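Local coordinates for phosphoribosylamidoimidazole- succinocarboxamide synthase (Saccharomyces cerevisiae, PDB 1OBD), which catalyses the ATP-dependent joining of CAIR to aspartate, giving SAICAR in the de novo purine biosynthesis pathway of yeast, at residues T4-D9 with D22-D27; H75-A80 with L108-K113; E193-L198 with T216-G221. All coordinates share one frame; numbering follows the deposited sequence.

Interaction 1: T4-D9 with D22-D27. With ATP (adenosine-5'-triphosphate), chain B.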
loop_
_atom_site.group_PDB
_atom_site.type_symbol
_atom_site.label_atom_id
_atom_site.label_comp_id
_atom_site.label_asym_id
_atom_site.label_seq_id
_atom_site.Cartn_x
_atom_site.Cartn_y
_atom_site.Cartn_z
ATOM N N THR A 4 -4.318 1.081 -17.909
ATOM C CA THR A 4 -5.107 2.013 -17.131
ATOM C C THR A 4 -6.324 1.374 -16.493
ATOM O O THR A 4 -6.574 1.574 -15.286
ATOM C CB THR A 4 -5.456 3.197 -18.030
ATOM O OG1 THR A 4 -5.243 4.433 -17.337
ATOM C CG2 THR A 4 -6.944 3.276 -18.212
ATOM N N LYS A 5 -7.057 0.585 -17.274
ATOM C CA LYS A 5 -8.309 -0.044 -16.875
ATOM C C LYS A 5 -8.372 -1.370 -17.570
ATOM O O LYS A 5 -8.343 -1.465 -18.793
ATOM C CB LYS A 5 -9.528 0.796 -17.296
ATOM C CG LYS A 5 -10.905 0.241 -16.902
ATOM C CD LYS A 5 -12.038 1.156 -17.419
ATOM C CE LYS A 5 -13.404 0.535 -17.201
ATOM N NZ LYS A 5 -14.539 1.501 -17.394
ATOM N N THR A 6 -8.485 -2.416 -16.784
ATOM C CA THR A 6 -8.571 -3.747 -17.346
ATOM C C THR A 6 -9.911 -4.000 -17.985
ATOM O O THR A 6 -10.937 -3.566 -17.481
ATOM C CB THR A 6 -8.253 -4.890 -16.361
ATOM O OG1 THR A 6 -9.141 -4.827 -15.253
ATOM C CG2 THR A 6 -6.778 -4.786 -15.856
ATOM N N GLU A 7 -9.889 -4.732 -19.101
ATOM C CA GLU A 7 -11.081 -5.049 -19.882
ATOM C C GLU A 7 -11.039 -6.541 -20.197
ATOM O O GLU A 7 -10.397 -6.992 -21.129
ATOM C CB GLU A 7 -11.093 -4.187 -21.147
ATOM C CG GLU A 7 -11.193 -2.675 -20.870
ATOM C CD GLU A 7 -12.553 -2.221 -20.384
ATOM O OE1 GLU A 7 -12.701 -0.987 -20.133
ATOM O OE2 GLU A 7 -13.476 -3.054 -20.268
ATOM N N LEU A 8 -11.696 -7.329 -19.346
ATOM C CA LEU A 8 -11.656 -8.804 -19.461
ATOM C C LEU A 8 -12.933 -9.390 -20.084
ATOM O O LEU A 8 -13.113 -10.582 -20.130
ATOM C CB LEU A 8 -11.405 -9.479 -18.111
ATOM C CG LEU A 8 -10.089 -9.083 -17.433
ATOM C CD1 LEU A 8 -9.862 -10.055 -16.256
ATOM C CD2 LEU A 8 -8.916 -9.136 -18.359
ATOM N N ASP A 9 -13.811 -8.530 -20.593
ATOM C CA ASP A 9 -14.950 -8.986 -21.408
ATOM C C ASP A 9 -15.815 -10.036 -20.697
ATOM O O ASP A 9 -16.347 -10.963 -21.308
ATOM C CB ASP A 9 -14.484 -9.469 -22.780
ATOM C CG ASP A 9 -13.879 -8.361 -23.617
ATOM O OD1 ASP A 9 -14.426 -7.227 -23.552
ATOM O OD2 ASP A 9 -12.850 -8.537 -24.345
ATOM N N ASP A 22 -7.866 -3.375 -9.890
ATOM C CA ASP A 22 -9.080 -4.052 -10.356
ATOM C C ASP A 22 -9.055 -5.446 -9.754
ATOM O O ASP A 22 -8.070 -6.135 -9.922
ATOM C CB ASP A 22 -9.098 -4.082 -11.915
ATOM C CG ASP A 22 -8.930 -2.683 -12.577
ATOM O OD1 ASP A 22 -8.790 -2.638 -13.815
ATOM O OD2 ASP A 22 -8.957 -1.599 -11.956
ATOM N N ILE A 23 -10.118 -5.841 -9.083
ATOM C CA ILE A 23 -10.215 -7.113 -8.383
ATOM C C ILE A 23 -11.274 -7.983 -9.052
ATOM O O ILE A 23 -12.427 -7.567 -9.171
ATOM C CB ILE A 23 -10.623 -6.917 -6.923
ATOM C CG1 ILE A 23 -9.721 -5.923 -6.221
ATOM C CG2 ILE A 23 -10.646 -8.243 -6.217
ATOM C CD1 ILE A 23 -9.897 -5.936 -4.748
ATOM N N TYR A 24 -10.875 -9.155 -9.487
ATOM C CA TYR A 24 -11.757 -10.127 -10.118
ATOM C C TYR A 24 -11.930 -11.395 -9.264
ATOM O O TYR A 24 -11.030 -11.777 -8.513
ATOM C CB TYR A 24 -11.240 -10.547 -11.501
ATOM C CG TYR A 24 -11.230 -9.421 -12.494
ATOM C CD1 TYR A 24 -12.317 -9.198 -13.292
ATOM C CD2 TYR A 24 -10.152 -8.563 -12.605
ATOM C CE1 TYR A 24 -12.349 -8.170 -14.175
ATOM C CE2 TYR A 24 -10.181 -7.526 -13.506
ATOM C CZ TYR A 24 -11.279 -7.322 -14.295
ATOM O OH TYR A 24 -11.313 -6.263 -15.190
ATOM N N GLU A 25 -13.049 -12.079 -9.424
ATOM C CA GLU A 25 -13.264 -13.348 -8.765
ATOM C C GLU A 25 -12.852 -14.488 -9.673
ATOM O O GLU A 25 -13.382 -14.618 -10.786
ATOM C CB GLU A 25 -14.729 -13.511 -8.423
ATOM C CG GLU A 25 -14.988 -14.766 -7.590
ATOM C CD GLU A 25 -16.381 -14.740 -7.002
ATOM O OE1 GLU A 25 -16.525 -14.704 -5.772
ATOM O OE2 GLU A 25 -17.328 -14.733 -7.809
ATOM N N VAL A 26 -11.925 -15.319 -9.224
ATOM C CA VAL A 26 -11.459 -16.436 -9.989
ATOM C C VAL A 26 -12.318 -17.675 -9.713
ATOM O O VAL A 26 -12.659 -18.396 -10.631
ATOM C CB VAL A 26 -9.963 -16.696 -9.669
ATOM C CG1 VAL A 26 -9.474 -18.012 -10.281
ATOM C CG2 VAL A 26 -9.139 -15.508 -10.115
ATOM N N ASP A 27 -12.638 -17.917 -8.463
ATOM C CA ASP A 27 -13.521 -19.027 -8.101
ATOM C C ASP A 27 -13.997 -18.755 -6.698
ATOM O O ASP A 27 -13.782 -17.672 -6.136
ATOM C CB ASP A 27 -12.843 -20.392 -8.316
ATOM C CG ASP A 27 -11.690 -20.624 -7.421
ATOM O OD1 ASP A 27 -10.880 -21.499 -7.796
ATOM O OD2 ASP A 27 -11.546 -20.051 -6.344
HETATM P PG ATP B . -8.246 1.838 -2.440
HETATM O O1G ATP B . -7.605 2.130 -3.755
HETATM O O2G ATP B . -7.402 0.867 -1.588
HETATM O O3G ATP B . -8.452 3.164 -1.697
HETATM P PB ATP B . -10.121 -0.264 -2.438
HETATM O O1B ATP B . -11.553 -0.404 -2.783
HETATM O O2B ATP B . -9.759 -0.725 -1.033
HETATM O O3B ATP B . -9.724 1.238 -2.705
HETATM P PA ATP B . -8.210 -2.209 -3.344
HETATM O O1A ATP B . -7.347 -2.201 -4.536
HETATM O O2A ATP B . -7.435 -1.984 -2.056
HETATM O O3A ATP B . -9.274 -1.050 -3.538
HETATM O "O5'" ATP B . -9.088 -3.533 -3.319
HETATM C "C5'" ATP B . -8.783 -4.550 -2.399
HETATM C "C4'" ATP B . -10.077 -5.040 -1.776
HETATM O "O4'" ATP B . -9.909 -6.377 -1.385
HETATM C "C3'" ATP B . -10.365 -4.268 -0.522
HETATM O "O3'" ATP B . -11.781 -4.282 -0.358
HETATM C "C2'" ATP B . -9.612 -5.076 0.538
HETATM O "O2'" ATP B . -10.014 -4.945 1.868
HETATM C "C1'" ATP B . -9.921 -6.472 0.041
HETATM N N9 ATP B . -8.961 -7.578 0.257
HETATM C C8 ATP B . -7.607 -7.404 0.341
HETATM N N7 ATP B . -7.071 -8.603 0.451
HETATM C C5 ATP B . -8.025 -9.579 0.478
HETATM C C6 ATP B . -8.066 -10.972 0.593
HETATM N N6 ATP B . -7.031 -11.791 0.514
HETATM N N1 ATP B . -9.285 -11.603 0.587
HETATM C C2 ATP B . -10.443 -10.905 0.442
HETATM N N3 ATP B . -10.432 -9.546 0.332
HETATM C C4 ATP B . -9.240 -8.903 0.349
HETATM O O HOH W 1 -13.189 -6.134 -17.172
#
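Thr-6 meets Asp-22 and Tyr-24 through a polar cluster in which one carboxylate oxygen is held twice. Asp-22 OD1 accepts a hydrogen bond from the backbone N of Thr-6 at 3.0 Å, nearly in line with its own C-O bond and fairly straight (162° at the hydrogen), and another from Thr-6 OG1 at 2.6 Å through its anti lone pair. A threonine suits this place because OG1, set between its own backbone N and carbonyl carbon (chi1 58°), reaches the same acceptor as the N-H. Thr-6 and Asp-22 are each modelled in two conformers, and the bonds described are those of one.

Thr-6 OG1 lies at the edge of the Tyr-24 ring, in its plane, 2.6 Å from Tyr-24 OH. A water in the same plane, 2.7 Å from Tyr-24 OH, accepts a hydrogen bond from the backbone N of Leu-8 at 2.9 Å, tying the irregular segment 4-9 to the phenol.

The apolar part is a CH-pi contact: Leu-8 CD1 sits 3.6 Å from the Tyr-24 ring centroid, almost directly over it, so the tyrosine offers an apolar face and a polar rim to different partners.

Strand 21-27 runs between strands 14-17 and 30-35 of the antiparallel sheet. Arg-38 pairs with Asp-22 OD2, while helix 96-102 meets Thr-6 through Gln-101 and Leu-8 through Tyr-98.

Interaction 2: H75-A80 with L108-K113. With AMP (adenosine monophosphate), chain G; ATP (adenosine-5'-triphosphate), chain B.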
loop_
_atom_site.group_PDB
_atom_site.type_symbol
_atom_site.label_atom_id
_atom_site.label_comp_id
_atom_site.label_asym_id
_atom_site.label_seq_id
_atom_site.Cartn_x
_atom_site.Cartn_y
_atom_site.Cartn_z
ATOM N N HIS A 75 -1.760 -14.003 1.924
ATOM C CA HIS A 75 -2.869 -14.469 1.082
ATOM C C HIS A 75 -2.464 -15.013 -0.269
ATOM O O HIS A 75 -3.340 -15.441 -1.022
ATOM C CB HIS A 75 -3.954 -13.366 0.900
ATOM C CG HIS A 75 -3.502 -12.128 0.153
ATOM N ND1 HIS A 75 -4.377 -11.104 -0.183
ATOM C CD2 HIS A 75 -2.284 -11.744 -0.318
ATOM C CE1 HIS A 75 -3.715 -10.166 -0.836
ATOM N NE2 HIS A 75 -2.449 -10.517 -0.935
ATOM N N LEU A 76 -1.180 -14.996 -0.622
ATOM C CA LEU A 76 -0.831 -15.455 -1.965
ATOM C C LEU A 76 -1.129 -16.926 -2.161
ATOM O O LEU A 76 -0.822 -17.758 -1.312
ATOM C CB LEU A 76 0.639 -15.245 -2.266
ATOM C CG LEU A 76 1.116 -13.796 -2.194
ATOM C CD1 LEU A 76 2.659 -13.707 -2.328
ATOM C CD2 LEU A 76 0.433 -12.907 -3.203
ATOM N N VAL A 77 -1.701 -17.256 -3.293
ATOM C CA VAL A 77 -1.757 -18.665 -3.717
ATOM C C VAL A 77 -0.376 -19.134 -4.141
ATOM O O VAL A 77 0.274 -18.505 -4.925
ATOM C CB VAL A 77 -2.772 -18.820 -4.890
ATOM C CG1 VAL A 77 -2.756 -20.260 -5.405
ATOM C CG2 VAL A 77 -4.176 -18.456 -4.454
ATOM N N ASP A 78 0.033 -20.293 -3.631
ATOM C CA ASP A 78 1.283 -20.961 -4.014
ATOM C C ASP A 78 1.138 -21.353 -5.523
ATOM O O ASP A 78 0.248 -22.128 -5.911
ATOM C CB ASP A 78 1.603 -21.909 -2.798
ATOM C CG ASP A 78 2.246 -21.172 -1.631
ATOM O OD1 ASP A 78 2.303 -21.761 -0.535
ATOM O OD2 ASP A 78 2.735 -20.035 -1.705
ATOM N N ILE A 79 1.967 -20.761 -6.363
ATOM C CA ILE A 79 2.044 -21.113 -7.773
ATOM C C ILE A 79 3.100 -22.227 -7.871
ATOM O O ILE A 79 4.241 -22.058 -7.428
ATOM C CB ILE A 79 2.419 -19.873 -8.622
ATOM C CG1 ILE A 79 1.386 -18.766 -8.377
ATOM C CG2 ILE A 79 2.542 -20.248 -10.140
ATOM C CD1 ILE A 79 0.019 -19.168 -8.681
ATOM N N ALA A 80 2.707 -23.361 -8.427
ATOM C CA ALA A 80 3.570 -24.545 -8.440
ATOM C C ALA A 80 4.817 -24.268 -9.265
ATOM O O ALA A 80 4.831 -23.482 -10.208
ATOM C CB ALA A 80 2.830 -25.712 -8.978
ATOM N N LEU A 108 -2.637 -13.719 -7.671
ATOM C CA LEU A 108 -3.643 -14.700 -7.351
ATOM C C LEU A 108 -3.669 -14.879 -5.845
ATOM O O LEU A 108 -2.641 -15.224 -5.243
ATOM C CB LEU A 108 -3.358 -16.020 -8.062
ATOM C CG LEU A 108 -4.482 -17.024 -8.071
ATOM C CD1 LEU A 108 -5.600 -16.528 -8.988
ATOM C CD2 LEU A 108 -3.975 -18.394 -8.532
ATOM N N VAL A 109 -4.825 -14.621 -5.230
ATOM C CA VAL A 109 -4.883 -14.593 -3.775
ATOM C C VAL A 109 -6.058 -15.398 -3.240
ATOM O O VAL A 109 -7.115 -15.479 -3.866
ATOM C CB VAL A 109 -4.864 -13.159 -3.220
ATOM C CG1 VAL A 109 -3.715 -12.353 -3.745
ATOM C CG2 VAL A 109 -6.162 -12.438 -3.460
ATOM N N HIS A 110 -5.843 -16.012 -2.086
ATOM C CA HIS A 110 -6.911 -16.677 -1.376
ATOM C C HIS A 110 -7.834 -15.651 -0.751
ATOM O O HIS A 110 -7.375 -14.674 -0.117
ATOM C CB HIS A 110 -6.309 -17.525 -0.230
ATOM C CG HIS A 110 -5.478 -18.686 -0.679
ATOM N ND1 HIS A 110 -6.014 -19.783 -1.310
ATOM C CD2 HIS A 110 -4.142 -18.930 -0.575
ATOM C CE1 HIS A 110 -5.050 -20.646 -1.591
ATOM N NE2 HIS A 110 -3.904 -20.154 -1.160
ATOM N N LYS A 111 -9.137 -15.882 -0.904
ATOM C CA LYS A 111 -10.165 -15.142 -0.197
ATOM C C LYS A 111 -10.084 -15.456 1.228
ATOM O O LYS A 111 -10.158 -16.634 1.611
ATOM C CB LYS A 111 -11.533 -15.647 -0.579
ATOM C CG LYS A 111 -12.016 -15.020 -1.735
ATOM C CD LYS A 111 -13.509 -15.350 -1.920
ATOM C CE LYS A 111 -13.917 -15.077 -3.329
ATOM N NZ LYS A 111 -15.271 -15.640 -3.568
ATOM N N HIS A 112 -9.947 -14.437 2.039
ATOM C CA HIS A 112 -9.950 -14.648 3.447
ATOM C C HIS A 112 -11.052 -13.838 4.084
ATOM O O HIS A 112 -11.548 -12.853 3.516
ATOM C CB HIS A 112 -8.577 -14.258 4.034
ATOM C CG HIS A 112 -7.555 -15.352 3.901
ATOM N ND1 HIS A 112 -7.588 -16.507 4.643
ATOM C CD2 HIS A 112 -6.480 -15.466 3.094
ATOM C CE1 HIS A 112 -6.582 -17.285 4.303
ATOM N NE2 HIS A 112 -5.879 -16.664 3.373
ATOM N N LYS A 113 -11.397 -14.258 5.286
ATOM C CA LYS A 113 -12.220 -13.395 6.099
ATOM C C LYS A 113 -11.398 -12.236 6.596
ATOM O O LYS A 113 -10.427 -12.451 7.281
ATOM C CB LYS A 113 -12.794 -14.135 7.264
ATOM C CG LYS A 113 -13.675 -13.248 8.124
ATOM C CD LYS A 113 -14.391 -14.033 9.188
ATOM C CE LYS A 113 -15.473 -14.918 8.644
ATOM N NZ LYS A 113 -16.333 -15.389 9.801
HETATM P P AMP G . 7.305 -18.531 -6.630
HETATM O O1P AMP G . 8.522 -19.474 -6.689
HETATM O O2P AMP G . 7.150 -18.027 -5.248
HETATM O O3P AMP G . 6.033 -19.297 -7.055
HETATM O "O5'" AMP G . 7.508 -17.300 -7.652
HETATM C "C5'" AMP G . 7.787 -17.529 -9.018
HETATM C "C4'" AMP G . 7.143 -16.463 -9.900
HETATM O "O4'" AMP G . 5.728 -16.533 -9.807
HETATM C "C3'" AMP G . 7.557 -15.054 -9.501
HETATM O "O3'" AMP G . 8.074 -14.359 -10.614
HETATM C "C2'" AMP G . 6.292 -14.400 -8.973
HETATM O "O2'" AMP G . 6.135 -13.087 -9.463
HETATM C "C1'" AMP G . 5.151 -15.290 -9.451
HETATM N N9 AMP G . 4.101 -15.557 -8.440
HETATM C C8 AMP G . 4.254 -16.277 -7.288
HETATM N N7 AMP G . 3.075 -16.311 -6.614
HETATM C C5 AMP G . 2.172 -15.619 -7.335
HETATM C C6 AMP G . 0.838 -15.362 -7.078
HETATM N N6 AMP G . 0.257 -15.837 -5.981
HETATM N N1 AMP G . 0.138 -14.625 -8.028
HETATM C C2 AMP G . 0.761 -14.125 -9.157
HETATM N N3 AMP G . 2.099 -14.384 -9.407
HETATM C C4 AMP G . 2.790 -15.125 -8.486
HETATM P PG ATP B . -8.246 1.838 -2.440
HETATM O O1G ATP B . -7.605 2.130 -3.755
HETATM O O2G ATP B . -7.402 0.867 -1.588
HETATM O O3G ATP B . -8.452 3.164 -1.697
HETATM P PB ATP B . -10.121 -0.264 -2.438
HETATM O O1B ATP B . -11.553 -0.404 -2.783
HETATM O O2B ATP B . -9.759 -0.725 -1.033
HETATM O O3B ATP B . -9.724 1.238 -2.705
HETATM P PA ATP B . -8.210 -2.209 -3.344
HETATM O O1A ATP B . -7.347 -2.201 -4.536
HETATM O O2A ATP B . -7.435 -1.984 -2.056
HETATM O O3A ATP B . -9.274 -1.050 -3.538
HETATM O "O5'" ATP B . -9.088 -3.533 -3.319
HETATM C "C5'" ATP B . -8.783 -4.550 -2.399
HETATM C "C4'" ATP B . -10.077 -5.040 -1.776
HETATM O "O4'" ATP B . -9.909 -6.377 -1.385
HETATM C "C3'" ATP B . -10.365 -4.268 -0.522
HETATM O "O3'" ATP B . -11.781 -4.282 -0.358
HETATM C "C2'" ATP B . -9.612 -5.076 0.538
HETATM O "O2'" ATP B . -10.014 -4.945 1.868
HETATM C "C1'" ATP B . -9.921 -6.472 0.041
HETATM N N9 ATP B . -8.961 -7.578 0.257
HETATM C C8 ATP B . -7.607 -7.404 0.341
HETATM N N7 ATP B . -7.071 -8.603 0.451
HETATM C C5 ATP B . -8.025 -9.579 0.478
HETATM C C6 ATP B . -8.066 -10.972 0.593
HETATM N N6 ATP B . -7.031 -11.791 0.514
HETATM N N1 ATP B . -9.285 -11.603 0.587
HETATM C C2 ATP B . -10.443 -10.905 0.442
HETATM N N3 ATP B . -10.432 -9.546 0.332
HETATM C C4 ATP B . -9.240 -8.903 0.349
HETATM O O HOH W 2 -0.056 -15.990 -5.917
HETATM O O HOH W 3 -1.462 -21.497 -1.500
#
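Leu-76 and Val-109 form a single antiparallel beta bridge, a non-hydrogen-bonded pair, by which the loop 75-80 joins the edge strand 106-110. The flanking bonds run from His-110 N to His-75 O (2.8 Å) and from Val-77 N to Leu-108 O (3.0 Å). Residues 110-112 also form the adenine-binding connection between the two sheets, reminiscent of the protein kinase hinge: ATP N6 donates to His-110 O, and His-112 N to ATP N1. Leu-108 N donates to AMP N1 at 2.9 Å, with Ile-79 CG1 against the same adenine.

The tight part lies around two imidazoles, each covered by a valine methyl. Val-109 CG1 stands 3.6 Å from the His-75 centroid, 9° off the ring normal; Val-77 CG2 sits likewise over the His-110 ring. With CG between its backbone N and carbonyl carbon (chi1 65°), His-75 turns its ring edge to ATP, whose N6 donates to ND1 at 2.8 Å. A leucine in its place would probably leave the adenine amino group without one acceptor and Val-109 without a flat surface to pack on. Val-77 CG1 meets Leu-108 CD2 at 3.8 Å.

The other side is looser and wet: Asp-78 is exposed and turned from the strand, and a water accepts a hydrogen bond from Asp-78 N at 2.9 Å and sits in the His-110 ring plane, 2.8 Å from NE2.

Interaction 3: E193-L198 with T216-G221. With ATP (adenosine-5'-triphosphate), chain B.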
loop_
_atom_site.group_PDB
_atom_site.type_symbol
_atom_site.label_atom_id
_atom_site.label_comp_id
_atom_site.label_asym_id
_atom_site.label_seq_id
_atom_site.Cartn_x
_atom_site.Cartn_y
_atom_site.Cartn_z
ATOM N N GLU A 193 0.029 -5.792 17.702
ATOM C CA GLU A 193 1.369 -6.289 18.011
ATOM C C GLU A 193 2.094 -6.792 16.758
ATOM O O GLU A 193 3.263 -6.477 16.523
ATOM C CB GLU A 193 1.315 -7.324 19.148
ATOM C CG GLU A 193 0.869 -6.718 20.484
ATOM C CD GLU A 193 0.774 -7.692 21.641
ATOM O OE1 GLU A 193 1.032 -8.883 21.435
ATOM O OE2 GLU A 193 0.419 -7.236 22.754
ATOM N N LEU A 194 1.389 -7.541 15.930
ATOM C CA LEU A 194 1.973 -8.069 14.704
ATOM C C LEU A 194 2.341 -6.935 13.763
ATOM O O LEU A 194 3.435 -6.894 13.198
ATOM C CB LEU A 194 1.001 -9.020 14.038
ATOM C CG LEU A 194 1.441 -9.610 12.717
ATOM C CD1 LEU A 194 2.720 -10.414 12.885
ATOM C CD2 LEU A 194 0.329 -10.401 12.154
ATOM N N ALA A 195 1.421 -6.005 13.566
ATOM C CA ALA A 195 1.670 -4.911 12.628
ATOM C C ALA A 195 2.894 -4.094 13.028
ATOM O O ALA A 195 3.697 -3.726 12.175
ATOM C CB ALA A 195 0.428 -3.992 12.538
ATOM N N VAL A 196 3.038 -3.808 14.318
ATOM C CA VAL A 196 4.197 -3.056 14.750
ATOM C C VAL A 196 5.495 -3.846 14.454
ATOM O O VAL A 196 6.491 -3.263 14.004
ATOM C CB VAL A 196 4.058 -2.604 16.224
ATOM C CG1 VAL A 196 5.388 -2.077 16.740
ATOM C CG2 VAL A 196 2.981 -1.583 16.388
ATOM N N LYS A 197 5.480 -5.152 14.713
ATOM C CA LYS A 197 6.655 -5.995 14.401
ATOM C C LYS A 197 6.994 -5.957 12.906
ATOM O O LYS A 197 8.167 -5.777 12.511
ATOM C CB LYS A 197 6.387 -7.392 14.871
ATOM C CG LYS A 197 7.441 -8.418 14.602
ATOM C CD LYS A 197 7.010 -9.795 15.139
ATOM C CE LYS A 197 7.995 -10.896 14.747
ATOM N NZ LYS A 197 7.644 -12.216 15.371
ATOM N N LEU A 198 5.980 -6.120 12.053
ATOM C CA LEU A 198 6.230 -6.148 10.627
ATOM C C LEU A 198 6.729 -4.792 10.132
ATOM O O LEU A 198 7.702 -4.708 9.374
ATOM C CB LEU A 198 4.967 -6.534 9.851
ATOM C CG LEU A 198 4.351 -7.896 10.193
ATOM C CD1 LEU A 198 3.079 -8.086 9.402
ATOM C CD2 LEU A 198 5.273 -9.048 10.011
ATOM N N THR A 216 2.674 3.109 7.437
ATOM C CA THR A 216 2.113 2.189 6.487
ATOM C C THR A 216 0.739 1.731 6.951
ATOM O O THR A 216 0.449 1.720 8.146
ATOM C CB THR A 216 3.048 1.015 6.263
ATOM O OG1 THR A 216 2.715 0.369 5.029
ATOM C CG2 THR A 216 2.941 -0.084 7.324
ATOM N N LYS A 217 -0.093 1.321 6.000
ATOM C CA LYS A 217 -1.408 0.774 6.232
ATOM C C LYS A 217 -1.426 -0.673 5.813
ATOM O O LYS A 217 -1.276 -0.993 4.631
ATOM C CB LYS A 217 -2.453 1.558 5.455
ATOM C CG LYS A 217 -3.851 1.130 5.731
ATOM C CD LYS A 217 -4.887 2.079 5.056
ATOM C CE LYS A 217 -4.737 2.158 3.552
ATOM N NZ LYS A 217 -5.146 0.857 2.931
ATOM N N PHE A 218 -1.648 -1.529 6.788
ATOM C CA PHE A 218 -1.848 -2.941 6.540
ATOM C C PHE A 218 -3.311 -3.311 6.650
ATOM O O PHE A 218 -4.083 -2.678 7.393
ATOM C CB PHE A 218 -1.153 -3.795 7.606
ATOM C CG PHE A 218 0.373 -3.715 7.647
ATOM C CD1 PHE A 218 1.156 -4.109 6.583
ATOM C CD2 PHE A 218 1.029 -3.291 8.791
ATOM C CE1 PHE A 218 2.557 -4.047 6.675
ATOM C CE2 PHE A 218 2.418 -3.252 8.867
ATOM C CZ PHE A 218 3.170 -3.633 7.837
ATOM N N GLU A 219 -3.699 -4.376 5.955
ATOM C CA GLU A 219 -4.932 -5.052 6.252
ATOM C C GLU A 219 -4.617 -6.520 6.498
ATOM O O GLU A 219 -3.698 -7.106 5.898
ATOM C CB GLU A 219 -5.960 -4.900 5.136
ATOM C CG GLU A 219 -6.521 -3.490 4.987
ATOM C CD GLU A 219 -7.579 -3.397 3.903
ATOM O OE1 GLU A 219 -7.990 -2.263 3.573
ATOM O OE2 GLU A 219 -7.966 -4.455 3.346
ATOM N N PHE A 220 -5.402 -7.105 7.381
ATOM C CA PHE A 220 -5.258 -8.488 7.805
ATOM C C PHE A 220 -6.544 -9.266 7.645
ATOM O O PHE A 220 -7.632 -8.709 7.761
ATOM C CB PHE A 220 -4.803 -8.562 9.277
ATOM C CG PHE A 220 -3.455 -7.966 9.508
ATOM C CD1 PHE A 220 -2.322 -8.693 9.253
ATOM C CD2 PHE A 220 -3.327 -6.683 9.976
ATOM C CE1 PHE A 220 -1.088 -8.167 9.470
ATOM C CE2 PHE A 220 -2.094 -6.128 10.180
ATOM C CZ PHE A 220 -0.963 -6.881 9.939
ATOM N N GLY A 221 -6.404 -10.568 7.420
ATOM C CA GLY A 221 -7.483 -11.506 7.528
ATOM C C GLY A 221 -7.242 -12.440 8.686
ATOM O O GLY A 221 -6.212 -12.383 9.341
HETATM P PG ATP B . -8.246 1.838 -2.440
HETATM O O1G ATP B . -7.605 2.130 -3.755
HETATM O O2G ATP B . -7.402 0.867 -1.588
HETATM O O3G ATP B . -8.452 3.164 -1.697
HETATM P PB ATP B . -10.121 -0.264 -2.438
HETATM O O1B ATP B . -11.553 -0.404 -2.783
HETATM O O2B ATP B . -9.759 -0.725 -1.033
HETATM O O3B ATP B . -9.724 1.238 -2.705
HETATM P PA ATP B . -8.210 -2.209 -3.344
HETATM O O1A ATP B . -7.347 -2.201 -4.536
HETATM O O2A ATP B . -7.435 -1.984 -2.056
HETATM O O3A ATP B . -9.274 -1.050 -3.538
HETATM O "O5'" ATP B . -9.088 -3.533 -3.319
HETATM C "C5'" ATP B . -8.783 -4.550 -2.399
HETATM C "C4'" ATP B . -10.077 -5.040 -1.776
HETATM O "O4'" ATP B . -9.909 -6.377 -1.385
HETATM C "C3'" ATP B . -10.365 -4.268 -0.522
HETATM O "O3'" ATP B . -11.781 -4.282 -0.358
HETATM C "C2'" ATP B . -9.612 -5.076 0.538
HETATM O "O2'" ATP B . -10.014 -4.945 1.868
HETATM C "C1'" ATP B . -9.921 -6.472 0.041
HETATM N N9 ATP B . -8.961 -7.578 0.257
HETATM C C8 ATP B . -7.607 -7.404 0.341
HETATM N N7 ATP B . -7.071 -8.603 0.451
HETATM C C5 ATP B . -8.025 -9.579 0.478
HETATM C C6 ATP B . -8.066 -10.972 0.593
HETATM N N6 ATP B . -7.031 -11.791 0.514
HETATM N N1 ATP B . -9.285 -11.603 0.587
HETATM C C2 ATP B . -10.443 -10.905 0.442
HETATM N N3 ATP B . -10.432 -9.546 0.332
HETATM C C4 ATP B . -9.240 -8.903 0.349
#
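Ala-195 and Phe-218 mark the nearest approach of the two backbones, their CA atoms 7.3 Å apart, where helix segment 193-198 lies against strand segment 216-221. The axes of these short segments come within 10.1 Å, and their N-to-C directions differ by 134°, so the helix runs roughly counter to the strand and askew to it. Strand alternation sends Phe-218 and Phe-220 toward the helix, whose turn presents Leu-194, Ala-195 and Leu-198.

The side chains meet through apolar groups, and the backbone carbonyl O of Ala-195 lies 3.6 Å from Phe-218 CE2. The methyl of Ala-195, small enough to let the helix come close, touches both phenylalanines, its CB 3.9 Å from Phe-218 CD2 and 4.1 Å from Phe-220 CE2. Leu-194, its CG anti to the backbone N (chi1 178°), brings CD2 to 3.8 Å from Phe-220 CE1. Leu-198 reaches both rings: CB lies 4.0 Å from Phe-218 CZ, and CD1 approaches the edge of Phe-220. Thr-216 CG2 lies over one face of Phe-218, toward its rim. Glu-219 points to the other side of the sheet, where OE2 accepts a hydrogen bond from ATP O2' at 2.6 Å.

This is a helix packed on the face of a beta sheet, helix 185-208 being followed directly in the chain by strand 211-223. That strand is flanked by strands 113-122 and 228-245, which the helix touches at Val-119 and Val-121 through Ala-195 and at Ile-229 through Leu-194.

Interactions 1 and 2 hold the same antiparallel sheet, one at strand 21-27 and the other at its edge strand 106-110, and they touch: Glu-25 forms a salt bridge with Lys-111, and Val-26 packs on Leu-108. Interaction 3 belongs to the mixed sheet and lies nearer the centre of the chain. Chemistry follows place. Interaction 1 buries a shared carboxylate and phenol beneath an irregular N-terminal segment; interaction 2, only partly buried, mixes backbone pairing with histidines and water; interaction 3 joins helix and sheet through apolar side chains. ATP relates the last two most clearly, since residues of 75-80 and 108-113 grip its adenine while Glu-219 takes its ribose.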